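Long-range contacts in B-type flagellar hook-associated protein 2 (Pseudomonas aeruginosa, PDB 5FHY), which caps the tip of the growing flagellar filament, promoting flagellin polymerisation there and keeping exported subunits from leaking away: residues 43-47 with 119-125; 49-54 with 147-151; 59-65 with 139-145. One frame throughout, in Å; residues are numbered along the deposited sequence.

Contact 1: 43-47 with 119-125; sequences LATSS and LSSTKTG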
loop_
_atom_site.group_PDB
_atom_site.type_symbol
_atom_site.label_atom_id
_atom_site.label_comp_id
_atom_site.label_asym_id
_atom_site.label_seq_id
_atom_site.Cartn_x
_atom_site.Cartn_y
_atom_site.Cartn_z
ATOM N N LEU B 43 -28.289 -26.945 36.595
ATOM C CA LEU B 43 -29.125 -26.660 35.434
ATOM C C LEU B 43 -30.379 -27.527 35.421
ATOM O O LEU B 43 -30.397 -28.614 36.000
ATOM C CB LEU B 43 -28.331 -26.875 34.141
ATOM C CG LEU B 43 -27.013 -26.111 34.010
ATOM C CD1 LEU B 43 -26.249 -26.557 32.769
ATOM C CD2 LEU B 43 -27.270 -24.615 33.980
ATOM N N ALA B 44 -31.430 -27.043 34.765
ATOM C CA ALA B 44 -32.615 -27.859 34.542
ATOM C C ALA B 44 -32.291 -28.891 33.471
ATOM O O ALA B 44 -31.666 -28.569 32.460
ATOM C CB ALA B 44 -33.800 -27.003 34.131
ATOM N N THR B 45 -32.708 -30.131 33.691
ATOM C CA THR B 45 -32.402 -31.200 32.748
ATOM C C THR B 45 -33.658 -31.850 32.187
ATOM O O THR B 45 -34.740 -31.748 32.766
ATOM C CB THR B 45 -31.527 -32.291 33.395
ATOM O OG1 THR B 45 -32.229 -32.878 34.498
ATOM C CG2 THR B 45 -30.215 -31.709 33.889
ATOM N N SER B 46 -33.504 -32.514 31.045
ATOM C CA SER B 46 -34.609 -33.233 30.428
ATOM C C SER B 46 -34.365 -34.727 30.554
ATOM O O SER B 46 -33.306 -35.146 31.013
ATOM C CB SER B 46 -34.770 -32.829 28.960
ATOM O OG SER B 46 -33.603 -33.127 28.210
ATOM N N SER B 47 -35.341 -35.533 30.159
ATOM C CA SER B 47 -35.217 -36.972 30.322
ATOM C C SER B 47 -34.587 -37.624 29.100
ATOM O O SER B 47 -34.847 -37.225 27.962
ATOM C CB SER B 47 -36.586 -37.598 30.598
ATOM O OG SER B 47 -36.476 -38.996 30.797
ATOM N N LEU B 119 -34.499 -43.105 23.887
ATOM C CA LEU B 119 -35.535 -42.090 23.768
ATOM C C LEU B 119 -35.160 -40.817 24.519
ATOM O O LEU B 119 -34.617 -40.871 25.623
ATOM C CB LEU B 119 -36.873 -42.641 24.269
ATOM C CG LEU B 119 -37.571 -43.726 23.436
ATOM C CD1 LEU B 119 -36.916 -45.099 23.605
ATOM C CD2 LEU B 119 -39.042 -43.795 23.802
ATOM N N SER B 120 -35.430 -39.671 23.901
ATOM C CA SER B 120 -35.095 -38.379 24.495
ATOM C C SER B 120 -36.299 -37.446 24.547
ATOM O O SER B 120 -37.153 -37.467 23.664
ATOM C CB SER B 120 -33.966 -37.698 23.715
ATOM O OG SER B 120 -32.763 -38.441 23.783
ATOM N N SER B 121 -36.352 -36.618 25.585
ATOM C CA SER B 121 -37.388 -35.602 25.702
ATOM C C SER B 121 -36.758 -34.215 25.748
ATOM O O SER B 121 -35.614 -34.064 26.164
ATOM C CB SER B 121 -38.236 -35.843 26.950
ATOM O OG SER B 121 -39.062 -34.725 27.220
ATOM N N THR B 122 -37.497 -33.199 25.318
ATOM C CA THR B 122 -36.970 -31.840 25.338
ATOM C C THR B 122 -37.561 -31.002 26.465
ATOM O O THR B 122 -37.267 -29.811 26.581
ATOM C CB THR B 122 -37.228 -31.114 24.006
ATOM O OG1 THR B 122 -38.638 -31.024 23.770
ATOM C CG2 THR B 122 -36.567 -31.854 22.862
ATOM N N LYS B 123 -38.383 -31.622 27.305
ATOM C CA LYS B 123 -39.026 -30.889 28.384
ATOM C C LYS B 123 -38.149 -30.957 29.624
ATOM O O LYS B 123 -37.893 -32.035 30.157
ATOM C CB LYS B 123 -40.418 -31.453 28.671
ATOM C CG LYS B 123 -41.276 -30.576 29.568
ATOM C CD LYS B 123 -41.790 -29.354 28.829
ATOM C CE LYS B 123 -42.364 -28.321 29.788
ATOM N NZ LYS B 123 -41.424 -27.190 30.015
ATOM N N THR B 124 -37.694 -29.799 30.082
ATOM C CA THR B 124 -36.884 -29.729 31.289
ATOM C C THR B 124 -37.771 -29.569 32.518
ATOM O O THR B 124 -38.876 -29.035 32.425
ATOM C CB THR B 124 -35.882 -28.564 31.225
ATOM O OG1 THR B 124 -36.571 -27.354 30.880
ATOM C CG2 THR B 124 -34.795 -28.843 30.192
ATOM N N GLY B 125 -37.291 -30.049 33.662
ATOM C CA GLY B 125 -38.000 -29.870 34.917
ATOM C C GLY B 125 -38.162 -31.147 35.718
ATOM O O GLY B 125 -37.951 -32.238 35.195
#

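Contact 2: 49-54 with 147-151; sequences IALQAI and QLAFD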
loop_
_atom_site.group_PDB
_atom_site.type_symbol
_atom_site.label_atom_id
_atom_site.label_comp_id
_atom_site.label_asym_id
_atom_site.label_seq_id
_atom_site.Cartn_x
_atom_site.Cartn_y
_atom_site.Cartn_z
ATOM N N ILE B 49 -33.556 -41.818 28.239
ATOM C CA ILE B 49 -33.479 -43.177 28.745
ATOM C C ILE B 49 -33.012 -44.148 27.677
ATOM O O ILE B 49 -33.004 -43.831 26.486
ATOM C CB ILE B 49 -34.845 -43.653 29.275
ATOM C CG1 ILE B 49 -35.809 -43.910 28.115
ATOM C CG2 ILE B 49 -35.426 -42.636 30.245
ATOM C CD1 ILE B 49 -37.096 -44.575 28.525
ATOM N N ALA B 50 -32.632 -45.342 28.116
ATOM C CA ALA B 50 -32.227 -46.405 27.206
ATOM C C ALA B 50 -32.948 -47.681 27.605
ATOM O O ALA B 50 -32.877 -48.108 28.755
ATOM C CB ALA B 50 -30.723 -46.602 27.233
ATOM N N LEU B 51 -33.647 -48.290 26.655
ATOM C CA LEU B 51 -34.420 -49.494 26.948
ATOM C C LEU B 51 -33.518 -50.719 26.888
ATOM O O LEU B 51 -32.322 -50.593 26.639
ATOM C CB LEU B 51 -35.603 -49.635 25.984
ATOM C CG LEU B 51 -36.511 -48.406 25.872
ATOM C CD1 LEU B 51 -37.606 -48.635 24.847
ATOM C CD2 LEU B 51 -37.101 -48.033 27.234
ATOM N N GLN B 52 -34.086 -51.897 27.135
ATOM C CA GLN B 52 -33.307 -53.131 27.120
ATOM C C GLN B 52 -32.663 -53.361 25.761
ATOM O O GLN B 52 -33.232 -52.997 24.730
ATOM C CB GLN B 52 -34.184 -54.337 27.474
ATOM C CG GLN B 52 -34.417 -54.535 28.959
ATOM C CD GLN B 52 -35.204 -55.796 29.272
ATOM O OE1 GLN B 52 -34.926 -56.866 28.727
ATOM N NE2 GLN B 52 -36.192 -55.675 30.157
ATOM N N ALA B 53 -31.475 -53.958 25.766
ATOM C CA ALA B 53 -30.786 -54.282 24.524
ATOM C C ALA B 53 -31.392 -55.552 23.961
ATOM O O ALA B 53 -31.677 -56.493 24.700
ATOM C CB ALA B 53 -29.293 -54.443 24.747
ATOM N N ILE B 54 -31.597 -55.577 22.653
ATOM C CA ILE B 54 -32.189 -56.736 22.011
ATOM C C ILE B 54 -31.108 -57.582 21.353
ATOM O O ILE B 54 -30.398 -57.117 20.462
ATOM C CB ILE B 54 -33.246 -56.313 20.974
ATOM C CG1 ILE B 54 -34.227 -55.319 21.602
ATOM C CG2 ILE B 54 -33.980 -57.523 20.442
ATOM C CD1 ILE B 54 -34.948 -55.867 22.804
ATOM N N GLN B 147 -40.266 -56.309 27.284
ATOM C CA GLN B 147 -38.940 -55.896 27.737
ATOM C C GLN B 147 -38.607 -54.476 27.278
ATOM O O GLN B 147 -37.498 -53.990 27.503
ATOM C CB GLN B 147 -37.859 -56.878 27.263
ATOM C CG GLN B 147 -37.740 -57.058 25.763
ATOM C CD GLN B 147 -36.625 -58.020 25.381
ATOM O OE1 GLN B 147 -35.718 -58.281 26.173
ATOM N NE2 GLN B 147 -36.688 -58.550 24.165
ATOM N N LEU B 148 -39.569 -53.812 26.643
ATOM C CA LEU B 148 -39.401 -52.413 26.266
ATOM C C LEU B 148 -40.044 -51.492 27.296
ATOM O O LEU B 148 -40.098 -50.278 27.105
ATOM C CB LEU B 148 -39.995 -52.143 24.883
ATOM C CG LEU B 148 -39.321 -52.784 23.669
ATOM C CD1 LEU B 148 -39.902 -52.209 22.389
ATOM C CD2 LEU B 148 -37.811 -52.592 23.712
ATOM N N ALA B 149 -40.518 -52.071 28.395
ATOM C CA ALA B 149 -41.167 -51.284 29.434
ATOM C C ALA B 149 -40.115 -50.513 30.221
ATOM O O ALA B 149 -38.979 -50.962 30.367
ATOM C CB ALA B 149 -41.996 -52.179 30.358
ATOM N N PHE B 150 -40.498 -49.344 30.719
ATOM C CA PHE B 150 -39.585 -48.494 31.469
ATOM C C PHE B 150 -40.360 -47.705 32.516
ATOM O O PHE B 150 -41.229 -46.895 32.189
ATOM C CB PHE B 150 -38.831 -47.547 30.525
ATOM C CG PHE B 150 -37.659 -46.835 31.165
ATOM C CD1 PHE B 150 -36.377 -47.363 31.085
ATOM C CD2 PHE B 150 -37.833 -45.626 31.820
ATOM C CE1 PHE B 150 -35.300 -46.706 31.661
ATOM C CE2 PHE B 150 -36.759 -44.971 32.397
ATOM C CZ PHE B 150 -35.492 -45.510 32.312
ATOM N N ASP B 151 -40.040 -47.944 33.780
ATOM C CA ASP B 151 -40.676 -47.215 34.865
ATOM C C ASP B 151 -39.615 -46.385 35.584
ATOM O O ASP B 151 -38.775 -46.928 36.301
ATOM C CB ASP B 151 -41.377 -48.180 35.829
ATOM C CG ASP B 151 -42.087 -47.465 36.961
ATOM O OD1 ASP B 151 -42.409 -46.268 36.805
ATOM O OD2 ASP B 151 -42.326 -48.104 38.008
HETATM O O HOH W 1 -36.615 -51.372 28.626
#

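Contact 3: 59-65 with 139-145; sequences NAKFNSG and SGGNTSL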
loop_
_atom_site.group_PDB
_atom_site.type_symbol
_atom_site.label_atom_id
_atom_site.label_comp_id
_atom_site.label_asym_id
_atom_site.label_seq_id
_atom_site.Cartn_x
_atom_site.Cartn_y
_atom_site.Cartn_z
ATOM N N ASN B 59 -32.392 -60.035 13.268
ATOM C CA ASN B 59 -33.445 -60.997 12.975
ATOM C C ASN B 59 -34.566 -60.924 13.999
ATOM O O ASN B 59 -35.450 -61.780 14.026
ATOM C CB ASN B 59 -32.883 -62.419 12.930
ATOM C CG ASN B 59 -31.949 -62.643 11.757
ATOM O OD1 ASN B 59 -32.158 -62.107 10.667
ATOM N ND2 ASN B 59 -30.916 -63.448 11.971
ATOM N N ALA B 60 -34.531 -59.897 14.841
ATOM C CA ALA B 60 -35.504 -59.790 15.918
ATOM C C ALA B 60 -36.779 -59.087 15.472
ATOM O O ALA B 60 -36.741 -58.023 14.856
ATOM C CB ALA B 60 -34.892 -59.064 17.113
ATOM N N LYS B 61 -37.910 -59.699 15.797
ATOM C CA LYS B 61 -39.216 -59.134 15.494
ATOM C C LYS B 61 -40.071 -59.197 16.748
ATOM O O LYS B 61 -40.123 -60.223 17.421
ATOM C CB LYS B 61 -39.894 -59.868 14.332
ATOM C CG LYS B 61 -39.041 -59.997 13.082
ATOM C CD LYS B 61 -39.895 -59.868 11.830
ATOM C CE LYS B 61 -40.538 -58.489 11.759
ATOM N NZ LYS B 61 -41.438 -58.316 10.583
ATOM N N PHE B 62 -40.745 -58.100 17.061
ATOM C CA PHE B 62 -41.478 -57.997 18.318
ATOM C C PHE B 62 -42.862 -58.644 18.285
ATOM O O PHE B 62 -43.536 -58.656 17.256
ATOM C CB PHE B 62 -41.610 -56.527 18.718
ATOM C CG PHE B 62 -40.309 -55.882 19.106
ATOM C CD1 PHE B 62 -39.647 -56.276 20.256
ATOM C CD2 PHE B 62 -39.748 -54.883 18.330
ATOM C CE1 PHE B 62 -38.454 -55.688 20.625
ATOM C CE2 PHE B 62 -38.552 -54.291 18.697
ATOM C CZ PHE B 62 -37.906 -54.696 19.845
ATOM N N ASN B 63 -43.260 -59.200 19.424
ATOM C CA ASN B 63 -44.623 -59.676 19.636
ATOM C C ASN B 63 -45.645 -58.569 19.400
ATOM O O ASN B 63 -45.303 -57.385 19.433
ATOM C CB ASN B 63 -44.781 -60.226 21.054
ATOM C CG ASN B 63 -44.056 -61.535 21.257
ATOM O OD1 ASN B 63 -43.682 -62.207 20.298
ATOM N ND2 ASN B 63 -43.845 -61.903 22.514
ATOM N N SER B 64 -46.899 -58.952 19.188
ATOM C CA SER B 64 -47.965 -57.976 18.988
ATOM C C SER B 64 -48.309 -57.313 20.320
ATOM O O SER B 64 -48.076 -57.890 21.381
ATOM C CB SER B 64 -49.201 -58.650 18.381
ATOM O OG SER B 64 -50.291 -57.749 18.268
ATOM N N GLY B 65 -48.838 -56.094 20.267
ATOM C CA GLY B 65 -49.249 -55.397 21.473
ATOM C C GLY B 65 -49.384 -53.895 21.308
ATOM O O GLY B 65 -49.639 -53.408 20.206
ATOM N N SER B 139 -47.427 -62.977 21.553
ATOM C CA SER B 139 -47.216 -63.649 20.280
ATOM C C SER B 139 -47.198 -62.632 19.146
ATOM O O SER B 139 -47.846 -61.589 19.224
ATOM C CB SER B 139 -48.302 -64.701 20.039
ATOM O OG SER B 139 -49.588 -64.107 19.969
ATOM N N GLY B 140 -46.441 -62.943 18.101
ATOM C CA GLY B 140 -46.335 -62.078 16.942
ATOM C C GLY B 140 -44.925 -62.063 16.386
ATOM O O GLY B 140 -44.706 -61.689 15.234
ATOM N N GLY B 141 -43.972 -62.495 17.206
ATOM C CA GLY B 141 -42.572 -62.487 16.825
ATOM C C GLY B 141 -41.711 -63.360 17.718
ATOM O O GLY B 141 -42.213 -64.242 18.410
ATOM N N ASN B 142 -40.407 -63.103 17.705
ATOM C CA ASN B 142 -39.446 -63.921 18.441
ATOM C C ASN B 142 -38.947 -63.292 19.742
ATOM O O ASN B 142 -38.319 -63.964 20.559
ATOM C CB ASN B 142 -38.255 -64.253 17.542
ATOM C CG ASN B 142 -37.696 -63.031 16.843
ATOM O OD1 ASN B 142 -37.865 -61.902 17.302
ATOM N ND2 ASN B 142 -37.038 -63.252 15.712
ATOM N N THR B 143 -39.223 -62.007 19.937
ATOM C CA THR B 143 -38.827 -61.344 21.173
ATOM C C THR B 143 -40.020 -60.726 21.884
ATOM O O THR B 143 -40.977 -60.286 21.251
ATOM C CB THR B 143 -37.791 -60.232 20.917
ATOM O OG1 THR B 143 -38.289 -59.334 19.916
ATOM C CG2 THR B 143 -36.467 -60.817 20.455
ATOM N N SER B 144 -39.955 -60.705 23.210
ATOM C CA SER B 144 -41.033 -60.168 24.023
ATOM C C SER B 144 -41.180 -58.670 23.783
ATOM O O SER B 144 -40.189 -57.972 23.587
ATOM C CB SER B 144 -40.776 -60.457 25.503
ATOM O OG SER B 144 -41.753 -59.842 26.320
ATOM N N LEU B 145 -42.413 -58.175 23.796
ATOM C CA LEU B 145 -42.646 -56.743 23.666
ATOM C C LEU B 145 -42.524 -56.099 25.040
ATOM O O LEU B 145 -42.275 -54.900 25.161
ATOM C CB LEU B 145 -44.021 -56.459 23.053
ATOM C CG LEU B 145 -44.332 -55.009 22.660
ATOM C CD1 LEU B 145 -43.645 -54.644 21.351
ATOM C CD2 LEU B 145 -45.833 -54.785 22.561
#

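Contact 1: 43-47 with 119-125
Ala44 lays its methyl group against the side chain of Thr124, with 3.9 Å between Ala44 CB and Thr124 CB, and so opens a run of contacts in which 43-47 travels roughly antiparallel to 119-125. At Thr45 the side chain turns away and the backbone takes over. Thr45 O accepts a hydrogen bond from Gly125 N at 3.2 Å, and Thr124 CA brings a C-H to the same Thr45 oxygen at 3.3 Å. Gly125 takes up a backbone conformation suited to a glycine, and Thr124, just before it, keeps its side chain against Ala44.

Ser46 points its side chain into the bend formed by 121-124. With chi1 at 61° the hydroxyl sits between its own backbone N and carbonyl carbon, which carries Ser46 OG to 3.0 Å from Ser121 O. Ser46 CB lies 3.4 Å from Lys123 O, while Thr124 CG2 packs alongside the Ser46 backbone. At the next residue Ser47 O accepts a hydrogen bond from Ser121 N over 2.9 Å. Across from it, Ser121 OG is swung opposite its own backbone N (chi1 168°) and receives Lys123 N at 3.2 Å, an ST turn within 121-123.

The contact lies in the link between two sheets of this FliD fragment: 43-47 leaves strand 34-42 of one sheet and leads into strand 48-50 of the other, where 114-121 is its antiparallel neighbour. Thr124 OG1 bonds to Ala185 O and Ser47 OG to Ile130 N, while Ser121 packs on Val71 of strand 65-71.

Contact 2: 49-54 with 147-151
Ile49 presses onto the ring of Phe150 at the tight end of this contact, in which the two segments run in opposite directions and 147-151 packs against the end of strand 48-50, a member of a four-stranded antiparallel sheet. Ile49 CD1 stands over one face of the Phe150 ring, 3.6 Å from its centroid and 18° off the normal, a CH-pi contact, and Ile49 CG2 lies 3.4 Å from Phe150 CE2. Both branches can meet the ring because chi1 of 72° tucks CG1 between the backbone N and the carbonyl carbon, leaving CG2 beside the N. Leu51 continues the apolar seam: Leu51 CD2 lies 3.7 Å from Phe150 CB, and Leu51 CD1 meets Leu148 CD2 at 4.1 Å, the two leucine side chains crossing at about a right angle. Val132 of strand 130-136 also packs on Phe150, and Leu117 and Leu119 of strand 114-121 lie against Leu51.

Toward the other end the packing gives way to polar, partly exposed groups. The side chains of Gln52 and Gln147 cross nearly perpendicularly, with their amide planes 85° apart, and Ile54 CD1 approaches the Gln147 side chain. A water spans the gap between the backbones, accepting from Gln52 N at 3.0 Å and donating to the carbonyls Gln147 O and Ala149 O.

The chemistry is thus of two kinds: hydrocarbon packing and a CH-pi contact on the buried side, and on the partly exposed side a water that links the backbones, satisfying one N-H and bonding to two C=O groups.

Contact 3: 59-65 with 139-145
Phe62 and Thr143 form a single beta bridge, an isolated pairing between two loops at the far end of the domain that carries the flagellin hook IN sequence motif. Backbone bonds define it: Thr143 N gives to Lys61 O at 3.2 Å, and Asn63 N returns a bond to Thr143 O at 3.1 Å. Lys61 O also accepts from Asn142 N, so two amides grip one oxygen, with a weak third bond from Thr143 OG1. Further along, Ser64 N reaches Ser139 O at 2.8 Å.

The glycines lie where the two chains run close together. Gly140 sits against Asn63 and Ser64, and Gly141 against Lys61 and Phe62, with Gly141 CA directing a C-H at Lys61 O over 3.4 Å. On the other chain, Leu145 CD2 lies 3.6 Å from Gly65 CA.

Apolar contacts accompany the bridge. Leu145 CD1 touches Phe62 CB at 3.8 Å, and Ala60 CB faces Thr143 CG2. The Phe62 ring turns its edge to Ser144 O and runs on to Leu88 and Met91 of helix 88-98.

Side-chain polar bonds complete the contact. Asn63 OD1 accepts a weak bond from Gly141 N. Outside the two segments, Ser64 OG bonds to Asp137 OD2, and Phe62 O accepts from Asn86 ND2. Asn142 spans two residues of the partner chain. Its chi1 of 49° folds CG back between backbone N and carbonyl carbon, turning the amide across that chain: Asn142 OD1 accepts from Lys61 N at 2.7 Å, almost straight at 170°, while Asn142 ND2 donates to Asn59 O, lying close to the amide plane, at 2.7 Å.

How the contacts relate
The three contacts follow one another from the link between the sheets out to the far end of the same domain. Contacts 1 and 2 have centres 18 Å apart and join through neighbouring strands 48-50 and 114-121, where Ile49 N lies 3.0 Å from Leu119 O, a probable hydrogen bond, and Leu119 packs on Leu51. Contact 3 is nested within the chain loop closed by contact 2, 14 Å from it between centres; Ile54 bridges them by touching Ala60, Phe62 and Thr143. Contacts 1 and 3 do not touch, their nearest atoms being about 10 Å apart. A bound sodium ion lies about 7 Å from the Ala50 side chain in contact 2.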